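Local coordinates for protein NADH kinase POS5, mitochondrial (Saccharomyces cerevisiae, PDB 3AFO) that phosphorylates NADH and NAD(+) with ATP, preferring NADH twofold, and is a key source of the cellular reductant NADPH, at residues 42-47 / 115-120. Numbering follows the deposited sequence.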
ATOM      1  N   GLN A  42     -13.184  26.415  38.230  1.00 32.18           N
ATOM      2  CA  GLN A  42     -14.380  26.134  39.020  1.00 31.99           C
ATOM      3  C   GLN A  42     -15.400  25.215  38.334  1.00 30.95           C
ATOM      4  O   GLN A  42     -15.827  24.226  38.933  1.00 30.97           O
ATOM      5  CB  GLN A  42     -15.077  27.436  39.436  1.00 32.65           C
ATOM      6  CG  GLN A  42     -14.378  28.215  40.539  1.00 34.81           C
ATOM      7  CD  GLN A  42     -15.252  29.341  41.067  1.00 38.02           C
ATOM      8  OE1 GLN A  42     -15.505  30.331  40.376  1.00 38.48           O
ATOM      9  NE2 GLN A  42     -15.737  29.181  42.295  1.00 38.91           N
ATOM     10  N   ASN A  43     -15.795  25.556  37.103  1.00 29.39           N
ATOM     11  CA  ASN A  43     -16.872  24.858  36.400  1.00 27.79           C
ATOM     12  C   ASN A  43     -16.348  23.666  35.579  1.00 27.41           C
ATOM     13  O   ASN A  43     -15.766  23.845  34.500  1.00 27.48           O
ATOM     14  CB  ASN A  43     -17.635  25.808  35.480  1.00 27.11           C
ATOM     15  CG  ASN A  43     -18.253  27.003  36.217  1.00 27.57           C
ATOM     16  OD1 ASN A  43     -18.342  27.035  37.455  1.00 24.36           O
ATOM     17  ND2 ASN A  43     -18.691  27.993  35.441  1.00 24.53           N
ATOM     18  N   VAL A  44     -16.558  22.465  36.096  1.00 26.06           N
ATOM     19  CA  VAL A  44     -16.051  21.255  35.453  1.00 25.54           C
ATOM     20  C   VAL A  44     -17.202  20.472  34.833  1.00 25.15           C
ATOM     21  O   VAL A  44     -18.057  19.943  35.542  1.00 25.31           O
ATOM     22  CB  VAL A  44     -15.264  20.384  36.461  1.00 25.63           C
ATOM     23  CG1 VAL A  44     -14.725  19.101  35.796  1.00 25.26           C
ATOM     24  CG2 VAL A  44     -14.102  21.192  37.067  1.00 25.13           C
ATOM     25  N   TYR A  45     -17.221  20.412  33.504  1.00 24.91           N
ATOM     26  CA  TYR A  45     -18.190  19.606  32.757  1.00 24.70           C
ATOM     27  C   TYR A  45     -17.673  18.178  32.529  1.00 24.45           C
ATOM     28  O   TYR A  45     -16.583  17.978  31.982  1.00 24.54           O
ATOM     29  CB  TYR A  45     -18.525  20.282  31.429  1.00 24.98           C
ATOM     30  CG  TYR A  45     -19.440  19.517  30.498  1.00 25.81           C
ATOM     31  CD1 TYR A  45     -20.594  18.895  30.968  1.00 26.69           C
ATOM     32  CD2 TYR A  45     -19.171  19.457  29.130  1.00 27.25           C
ATOM     33  CE1 TYR A  45     -21.441  18.210  30.109  1.00 28.83           C
ATOM     34  CE2 TYR A  45     -20.018  18.778  28.257  1.00 28.42           C
ATOM     35  CZ  TYR A  45     -21.148  18.157  28.755  1.00 30.25           C
ATOM     36  OH  TYR A  45     -21.997  17.481  27.907  1.00 31.04           O
ATOM     37  N   ILE A  46     -18.466  17.195  32.948  1.00 24.18           N
ATOM     38  CA  ILE A  46     -18.048  15.797  32.876  1.00 23.86           C
ATOM     39  C   ILE A  46     -18.988  15.006  31.986  1.00 23.59           C
ATOM     40  O   ILE A  46     -20.212  15.040  32.170  1.00 23.59           O
ATOM     41  CB  ILE A  46     -17.977  15.124  34.277  1.00 24.00           C
ATOM     42  CG1 ILE A  46     -17.235  16.013  35.273  1.00 23.95           C
ATOM     43  CG2 ILE A  46     -17.293  13.749  34.184  1.00 23.25           C
ATOM     44  CD1 ILE A  46     -17.476  15.634  36.710  1.00 25.54           C
ATOM     45  N   THR A  47     -18.410  14.305  31.013  0.50 23.58           N
ATOM     46  CA  THR A  47     -19.169  13.442  30.117  0.50 23.37           C
ATOM     47  C   THR A  47     -18.627  12.023  30.210  0.50 23.60           C
ATOM     48  O   THR A  47     -17.464  11.818  30.563  0.50 23.17           O
ATOM     49  CB  THR A  47     -19.075  13.914  28.650  0.50 23.46           C
ATOM     50  OG1 THR A  47     -17.750  13.687  28.154  0.50 22.79           O
ATOM     51  CG2 THR A  47     -19.387  15.380  28.548  0.50 23.24           C
ATOM     52  N   THR A 115     -18.566  26.227  30.897  1.00 28.53           N
ATOM     53  CA  THR A 115     -17.513  25.234  31.120  1.00 26.25           C
ATOM     54  C   THR A 115     -16.086  25.806  31.131  1.00 25.68           C
ATOM     55  O   THR A 115     -15.648  26.408  30.155  1.00 25.82           O
ATOM     56  CB  THR A 115     -17.629  24.097  30.069  1.00 26.32           C
ATOM     57  OG1 THR A 115     -18.898  23.441  30.208  1.00 24.94           O
ATOM     58  CG2 THR A 115     -16.520  23.083  30.256  1.00 25.79           C
ATOM     59  N   ASP A 116     -15.359  25.609  32.228  1.00 24.96           N
ATOM     60  CA  ASP A 116     -13.927  25.928  32.283  1.00 25.12           C
ATOM     61  C   ASP A 116     -13.084  24.756  31.764  1.00 24.93           C
ATOM     62  O   ASP A 116     -11.997  24.947  31.208  1.00 24.13           O
ATOM     63  CB  ASP A 116     -13.463  26.239  33.716  1.00 25.61           C
ATOM     64  CG  ASP A 116     -14.276  27.357  34.398  1.00 28.04           C
ATOM     65  OD1 ASP A 116     -15.003  28.112  33.699  1.00 28.27           O
ATOM     66  OD2 ASP A 116     -14.168  27.463  35.646  1.00 29.12           O
ATOM     67  N   LEU A 117     -13.584  23.539  31.988  1.00 24.61           N
ATOM     68  CA  LEU A 117     -12.829  22.327  31.712  1.00 24.00           C
ATOM     69  C   LEU A 117     -13.775  21.198  31.338  1.00 24.13           C
ATOM     70  O   LEU A 117     -14.777  20.965  32.021  1.00 24.10           O
ATOM     71  CB  LEU A 117     -11.996  21.927  32.936  1.00 24.04           C
ATOM     72  CG  LEU A 117     -11.148  20.648  32.881  1.00 23.13           C
ATOM     73  CD1 LEU A 117      -9.858  20.892  32.130  1.00 21.17           C
ATOM     74  CD2 LEU A 117     -10.846  20.132  34.286  1.00 21.05           C
ATOM     75  N   LEU A 118     -13.452  20.517  30.241  1.00 23.69           N
ATOM     76  CA  LEU A 118     -14.148  19.315  29.819  1.00 23.30           C
ATOM     77  C   LEU A 118     -13.375  18.093  30.318  1.00 22.99           C
ATOM     78  O   LEU A 118     -12.188  17.958  30.038  1.00 22.83           O
ATOM     79  CB  LEU A 118     -14.310  19.279  28.282  1.00 23.50           C
ATOM     80  CG  LEU A 118     -14.779  17.961  27.627  1.00 23.62           C
ATOM     81  CD1 LEU A 118     -16.185  17.560  28.078  1.00 23.54           C
ATOM     82  CD2 LEU A 118     -14.697  18.011  26.090  1.00 23.85           C
ATOM     83  N   VAL A 119     -14.058  17.224  31.070  1.00 22.54           N
ATOM     84  CA  VAL A 119     -13.490  15.965  31.534  1.00 22.12           C
ATOM     85  C   VAL A 119     -14.283  14.823  30.890  1.00 21.89           C
ATOM     86  O   VAL A 119     -15.498  14.759  31.024  1.00 22.34           O
ATOM     87  CB  VAL A 119     -13.542  15.830  33.081  1.00 22.51           C
ATOM     88  CG1 VAL A 119     -13.105  14.431  33.511  1.00 22.96           C
ATOM     89  CG2 VAL A 119     -12.646  16.894  33.769  1.00 22.35           C
ATOM     90  N   THR A 120     -13.586  13.937  30.183  1.00 21.40           N
ATOM     91  CA  THR A 120     -14.228  12.800  29.519  1.00 21.19           C
ATOM     92  C   THR A 120     -13.868  11.469  30.201  1.00 21.00           C
ATOM     93  O   THR A 120     -12.725  11.241  30.593  1.00 21.09           O
ATOM     94  CB  THR A 120     -13.873  12.739  28.007  1.00 21.47           C
ATOM     95  OG1 THR A 120     -12.463  12.614  27.876  1.00 21.64           O
ATOM     96  CG2 THR A 120     -14.325  14.018  27.286  1.00 20.19           C
TER
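Strands 43-47 and 117-120 run parallel, 4.8 Å apart at the closest point of their axes, and Tyr45 and Thr47 hydrogen-bond through N to Leu117 O and Val119 O while Tyr45 O accepts from Val119 N (2.8 Å). At the start of the pair, Asn43 O accepts from Asp116 N (2.9 Å) and weakly from Leu117 N. The Asp116 carboxylate reaches back to the other strand. Its CG lies beside its own backbone N (chi1 -55°), which brings OD2 to two amides. Gln42 N meets OD2 nearly end-on, at 3.0 Å. Asn43 N reaches it from above the carboxylate plane, at 2.9 Å. OD1 accepts from Ser20 N. On one face of the sheet, Val44 CG1 packs on Val119 CG2 at 3.6 Å, and helix 53-69 covers Ile46 and Val119. On the other, Leu118 CD1 lies 3.7 Å from Tyr45 CD2 and also touches Thr47 CG2. Thr115 OG1, hydrogen-bonded to Ile111 O, sits against Tyr45 CB. An alanine in place of Asp116 would probably leave the amides of Gln42 and Asn43 without their shared acceptor, and Ser20 N without its partner. The contact thus joins two adjacent inner strands of the parallel sheet in the N-terminal domain, and the carboxylate of buried Asp116 probably helps to hold the register where the ladder begins.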